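Local atomic coordinates of RagB/SusD domain protein (Flavobacterium johnsoniae, PDB entry 5J5U), a protein that binds chitin and, as a SusD homolog, probably captures chitin chains at the outer membrane for uptake by the bacterium. Residues A[101-106]-A[179-184]; A[269-274]-A[390-395]. All blocks are in the same frame, centred on the assembly; numbering follows the deposited sequence.

Contact 1: residues A[101-106]-A[179-184]; sequences NAVAKI and SKWKKL
Val103 of helix 98-119 sets its two methyls over one face of the Trp181 indole on helix 178-195, the side chains crossing at about a right angle. This is helix-to-helix packing in the alpha-helical part of a SusD-like fold, a family related to TPR proteins. The two helices run roughly the same way. Their local axes approach to 10.7 Å and make an angle of 34°.

Val103 CG1 sits over the six-membered ring of Trp181, 3.6 Å from its centroid and 15° off the ring normal, which makes a CH-pi contact. CG2 lies nearer the five-membered ring, 3.7 Å from Trp181 CD2. The pair therefore spans the length of the indole on one face. Val103 CG1 is anti to the backbone N (chi1 162°), and this sets the two methyls side by side above the ring.

Ile106, one turn further on, comes to the edge of the same indole. Its CG2 is near the ring plane, 3.9 Å from Trp181 CZ3, and also touches Leu184, with 4.0 Å to its CD2. Ile106 CD1 lies 3.7 Å from Trp181 O and also touches CE3 of the ring. No hydrogen bond joins the two segments; methyl groups packed against the indole make most of the contact.

Further out, Tyr174 meets the indole edge-to-face. Helix 16-29 closes in on both partners, with Leu20 against Val103 and Gln24 against Trp181. Lys180 and Lys183 lead off to salt bridges with Asp222. At the polar end of the indole, Trp181 NE1 gives a hydrogen bond to Asp171 OD2, which probably helps to hold the ring's rotation.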
loop_
_atom_site.group_PDB
_atom_site.type_symbol
_atom_site.label_atom_id
_atom_site.label_comp_id
_atom_site.label_asym_id
_atom_site.label_seq_id
_atom_site.Cartn_x
_atom_site.Cartn_y
_atom_site.Cartn_z
ATOM N N ASN A 101 -21.437 13.332 -1.956
ATOM C CA ASN A 101 -20.556 14.250 -1.258
ATOM C C ASN A 101 -19.694 13.510 -0.242
ATOM O O ASN A 101 -18.508 13.782 -0.102
ATOM C CB ASN A 101 -21.374 15.349 -0.579
ATOM C CG ASN A 101 -20.516 16.360 0.143
ATOM O OD1 ASN A 101 -20.283 16.239 1.345
ATOM N ND2 ASN A 101 -20.055 17.378 -0.581
ATOM N N ALA A 102 -20.303 12.574 0.463
ATOM C CA ALA A 102 -19.575 11.782 1.435
ATOM C C ALA A 102 -18.576 10.858 0.718
ATOM O O ALA A 102 -17.395 10.780 1.105
ATOM C CB ALA A 102 -20.539 10.979 2.302
ATOM N N VAL A 103 -19.040 10.188 -0.340
ATOM C CA VAL A 103 -18.188 9.255 -1.070
ATOM C C VAL A 103 -16.937 9.986 -1.590
ATOM O O VAL A 103 -15.799 9.567 -1.341
ATOM C CB VAL A 103 -18.964 8.577 -2.232
ATOM C CG1 VAL A 103 -18.010 7.958 -3.233
ATOM C CG2 VAL A 103 -19.916 7.511 -1.688
ATOM N N ALA A 104 -17.161 11.106 -2.267
ATOM C CA ALA A 104 -16.079 11.917 -2.751
ATOM C C ALA A 104 -15.116 12.253 -1.618
ATOM O O ALA A 104 -13.906 12.159 -1.796
ATOM C CB ALA A 104 -16.610 13.174 -3.394
ATOM N N LYS A 105 -15.642 12.613 -0.451
ATOM C CA LYS A 105 -14.765 12.993 0.667
ATOM C C LYS A 105 -13.897 11.809 1.104
ATOM O O LYS A 105 -12.681 11.971 1.354
ATOM C CB LYS A 105 -15.573 13.536 1.855
ATOM C CG LYS A 105 -15.780 15.054 1.792
ATOM C CD LYS A 105 -16.632 15.578 2.940
ATOM C CE LYS A 105 -17.937 14.813 3.033
ATOM N NZ LYS A 105 -18.883 15.428 3.982
ATOM N N ILE A 106 -14.512 10.620 1.159
ATOM C CA ILE A 106 -13.775 9.400 1.470
ATOM C C ILE A 106 -12.712 9.201 0.387
ATOM O O ILE A 106 -11.537 8.977 0.693
ATOM C CB ILE A 106 -14.713 8.175 1.581
ATOM C CG1 ILE A 106 -15.678 8.369 2.746
ATOM C CG2 ILE A 106 -13.942 6.908 1.857
ATOM C CD1 ILE A 106 -16.758 7.342 2.795
ATOM N N SER A 179 -23.518 1.132 2.190
ATOM C CA SER A 179 -23.153 0.310 3.340
ATOM C C SER A 179 -21.688 -0.110 3.264
ATOM O O SER A 179 -21.014 -0.271 4.280
ATOM C CB SER A 179 -24.035 -0.934 3.426
ATOM O OG SER A 179 -23.770 -1.822 2.349
ATOM N N LYS A 180 -21.203 -0.326 2.050
ATOM C CA LYS A 180 -19.806 -0.688 1.873
ATOM C C LYS A 180 -18.945 0.569 2.031
ATOM O O LYS A 180 -17.841 0.524 2.582
ATOM C CB LYS A 180 -19.591 -1.370 0.516
ATOM C CG LYS A 180 -20.018 -2.847 0.497
ATOM C CD LYS A 180 -19.753 -3.479 -0.866
ATOM C CE LYS A 180 -19.888 -4.990 -0.848
ATOM N NZ LYS A 180 -19.192 -5.562 0.325
ATOM N N TRP A 181 -19.470 1.703 1.587
ATOM C CA TRP A 181 -18.728 2.937 1.733
ATOM C C TRP A 181 -18.522 3.294 3.208
ATOM O O TRP A 181 -17.459 3.805 3.591
ATOM C CB TRP A 181 -19.420 4.071 0.981
ATOM C CG TRP A 181 -19.048 4.069 -0.467
ATOM C CD1 TRP A 181 -19.793 3.596 -1.508
ATOM C CD2 TRP A 181 -17.804 4.502 -1.027
ATOM N NE1 TRP A 181 -19.103 3.736 -2.685
ATOM C CE2 TRP A 181 -17.877 4.286 -2.419
ATOM C CE3 TRP A 181 -16.640 5.052 -0.489
ATOM C CZ2 TRP A 181 -16.830 4.608 -3.282
ATOM C CZ3 TRP A 181 -15.601 5.382 -1.346
ATOM C CH2 TRP A 181 -15.700 5.163 -2.727
ATOM N N LYS A 182 -19.511 2.988 4.044
ATOM C CA LYS A 182 -19.362 3.221 5.483
ATOM C C LYS A 182 -18.174 2.452 6.045
ATOM O O LYS A 182 -17.267 3.036 6.661
ATOM C CB LYS A 182 -20.640 2.838 6.229
ATOM C CG LYS A 182 -21.791 3.802 5.972
ATOM C CD LYS A 182 -23.067 3.401 6.695
ATOM C CE LYS A 182 -24.029 4.587 6.755
ATOM N NZ LYS A 182 -24.084 5.250 8.107
ATOM N N LYS A 183 -18.156 1.145 5.802
ATOM C CA LYS A 183 -17.089 0.296 6.332
ATOM C C LYS A 183 -15.722 0.614 5.716
ATOM O O LYS A 183 -14.702 0.491 6.401
ATOM C CB LYS A 183 -17.434 -1.171 6.115
ATOM C CG LYS A 183 -18.797 -1.544 6.684
ATOM C CD LYS A 183 -19.071 -3.026 6.552
ATOM C CE LYS A 183 -19.890 -3.295 5.297
ATOM N NZ LYS A 183 -20.099 -4.754 5.113
ATOM N N LEU A 184 -15.699 1.049 4.451
ATOM C CA LEU A 184 -14.441 1.490 3.830
ATOM C C LEU A 184 -13.903 2.715 4.557
ATOM O O LEU A 184 -12.695 2.819 4.814
ATOM C CB LEU A 184 -14.616 1.822 2.342
ATOM C CG LEU A 184 -13.392 2.530 1.739
ATOM C CD1 LEU A 184 -12.206 1.601 1.645
ATOM C CD2 LEU A 184 -13.693 3.147 0.382
#

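Contact 2: residues A[269-274]-A[390-395]; sequences RDNGDP and NAKPLA
Asn271 and Lys392 make this contact by themselves, joined by one hydrogen bond at the protein surface. Lys392 NZ donates to Asn271 OD1 over 2.9 Å. The ammonium lies in the carbonyl plane of the amide, with a C=O...N angle of 151°. The methylene beside it comes close as well, with Lys392 CE 3.3 Å from Asn271 OD1.

The two side chains cross at about a right angle. That of Lys392 bends at chi2 (112°) and then runs extended to the amide. The other end of the Asn271 amide is held from the preceding helix, 262-270: ND2 is hydrogen-bonded to Tyr267 O. A bond at each end probably steadies the amide's orientation. The lysine charge would probably polarise the Asn271 carbonyl.

Both residues stand just past the end of a helix, 262-270 for Asn271 and 382-391 for Lys392. Next to Asn271, Arg269 makes a side-on salt bridge to Asp270. Its NE and NH2 both reach Asp270 OD1 from the same face of the carboxylate, and the NH2 bond is 2.9 Å. NH2 also pairs with Asp266.

The chain turns away from helix 262-270 at Gly272, which has positive phi. Gly272 N bonds to Arg269 O at 3.3 Å, and Asp273 N bonds to Leu268 O. This pair of bonds is the Schellman motif, a typical C-terminal helix end.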
loop_
_atom_site.group_PDB
_atom_site.type_symbol
_atom_site.label_atom_id
_atom_site.label_comp_id
_atom_site.label_asym_id
_atom_site.label_seq_id
_atom_site.Cartn_x
_atom_site.Cartn_y
_atom_site.Cartn_z
ATOM N N ARG A 269 8.014 -19.967 2.208
ATOM C CA ARG A 269 8.434 -21.352 2.092
ATOM C C ARG A 269 8.797 -21.974 3.454
ATOM O O ARG A 269 8.321 -23.062 3.783
ATOM C CB ARG A 269 9.622 -21.463 1.129
ATOM C CG ARG A 269 9.999 -22.895 0.762
ATOM C CD ARG A 269 11.401 -22.952 0.204
ATOM N NE ARG A 269 12.315 -22.366 1.168
ATOM C CZ ARG A 269 13.159 -21.383 0.893
ATOM N NH1 ARG A 269 13.216 -20.880 -0.340
ATOM N NH2 ARG A 269 13.940 -20.903 1.851
ATOM N N ASP A 270 9.639 -21.301 4.238
ATOM C CA ASP A 270 10.133 -21.879 5.487
ATOM C C ASP A 270 9.047 -22.007 6.565
ATOM O O ASP A 270 9.201 -22.783 7.504
ATOM C CB ASP A 270 11.301 -21.059 6.071
ATOM C CG ASP A 270 12.533 -21.022 5.159
ATOM O OD1 ASP A 270 12.628 -21.838 4.211
ATOM O OD2 ASP A 270 13.426 -20.174 5.414
ATOM N N ASN A 271 7.953 -21.264 6.438
ATOM C CA ASN A 271 6.876 -21.330 7.435
ATOM C C ASN A 271 5.639 -22.051 6.909
ATOM O O ASN A 271 4.606 -22.081 7.573
ATOM C CB ASN A 271 6.466 -19.922 7.921
ATOM C CG ASN A 271 7.576 -19.213 8.692
ATOM O OD1 ASN A 271 7.934 -19.610 9.801
ATOM N ND2 ASN A 271 8.107 -18.141 8.110
ATOM N N GLY A 272 5.739 -22.605 5.705
ATOM C CA GLY A 272 4.631 -23.310 5.090
ATOM C C GLY A 272 3.375 -22.494 4.855
ATOM O O GLY A 272 2.275 -22.987 5.066
ATOM N N ASP A 273 3.541 -21.243 4.435
ATOM C CA ASP A 273 2.418 -20.393 4.051
ATOM C C ASP A 273 1.820 -20.919 2.740
ATOM O O ASP A 273 2.551 -21.196 1.796
ATOM C CB ASP A 273 2.881 -18.934 3.916
ATOM C CG ASP A 273 1.735 -17.938 3.972
ATOM O OD1 ASP A 273 0.887 -17.974 3.077
ATOM O OD2 ASP A 273 1.688 -17.108 4.908
ATOM N N PRO A 274 0.491 -21.098 2.685
ATOM C CA PRO A 274 -0.149 -21.598 1.457
ATOM C C PRO A 274 -0.077 -20.610 0.283
ATOM O O PRO A 274 -0.442 -20.950 -0.843
ATOM C CB PRO A 274 -1.610 -21.814 1.876
ATOM C CG PRO A 274 -1.594 -21.859 3.342
ATOM C CD PRO A 274 -0.471 -20.972 3.792
ATOM N N ASN A 390 -3.083 -22.534 12.667
ATOM C CA ASN A 390 -3.008 -23.157 13.984
ATOM C C ASN A 390 -1.594 -23.615 14.357
ATOM O O ASN A 390 -1.279 -23.742 15.537
ATOM C CB ASN A 390 -3.996 -24.328 14.053
ATOM C CG ASN A 390 -5.448 -23.862 14.031
ATOM O OD1 ASN A 390 -5.773 -22.765 14.500
ATOM N ND2 ASN A 390 -6.325 -24.683 13.460
ATOM N N ALA A 391 -0.747 -23.853 13.357
ATOM C CA ALA A 391 0.637 -24.268 13.617
ATOM C C ALA A 391 1.552 -23.096 13.960
ATOM O O ALA A 391 2.598 -23.282 14.589
ATOM C CB ALA A 391 1.196 -25.015 12.426
ATOM N N LYS A 392 1.144 -21.892 13.564
ATOM C CA LYS A 392 1.924 -20.693 13.835
ATOM C C LYS A 392 1.011 -19.550 14.266
ATOM O O LYS A 392 0.718 -18.647 13.479
ATOM C CB LYS A 392 2.756 -20.300 12.601
ATOM C CG LYS A 392 4.194 -19.911 12.952
ATOM C CD LYS A 392 5.210 -20.935 12.432
ATOM C CE LYS A 392 6.668 -20.491 12.687
ATOM N NZ LYS A 392 7.677 -21.415 12.062
ATOM N N PRO A 393 0.566 -19.580 15.536
ATOM C CA PRO A 393 -0.338 -18.565 16.085
ATOM C C PRO A 393 0.438 -17.340 16.527
ATOM O O PRO A 393 1.672 -17.372 16.512
ATOM C CB PRO A 393 -0.953 -19.269 17.289
ATOM C CG PRO A 393 0.200 -20.109 17.791
ATOM C CD PRO A 393 0.955 -20.570 16.563
ATOM N N LEU A 394 -0.273 -16.287 16.919
ATOM C CA LEU A 394 0.363 -15.148 17.561
ATOM C C LEU A 394 1.082 -15.642 18.836
ATOM O O LEU A 394 0.461 -16.250 19.715
ATOM C CB LEU A 394 -0.676 -14.072 17.889
ATOM C CG LEU A 394 -0.173 -12.635 18.004
ATOM C CD1 LEU A 394 0.396 -12.163 16.673
ATOM C CD2 LEU A 394 -1.253 -11.694 18.523
ATOM N N ALA A 395 2.395 -15.422 18.898
ATOM C CA ALA A 395 3.235 -15.903 20.000
ATOM C C ALA A 395 3.496 -14.815 21.051
ATOM O O ALA A 395 3.188 -13.644 20.834
ATOM C CB ALA A 395 4.544 -16.433 19.462
#

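From the N terminus, after four earlier helices, the chain runs through helix 98-119. Helix 178-195 later packs against it, and contact 1 closes a loop of 72 residues that includes helix 143-160. Contact 2 opens only later, at the end of helix 262-270. Its loop of 115 residues contains helices 337-349 and 357-371 and closes just after helix 382-391. The two loops follow in series and neither nest nor cross. Contact 1 is a buried helix pair, whereas contact 2 joins two helix ends at the surface. Their centres are 35 Å apart and their nearest atoms about 22 Å, so they tie separate regions of the chain.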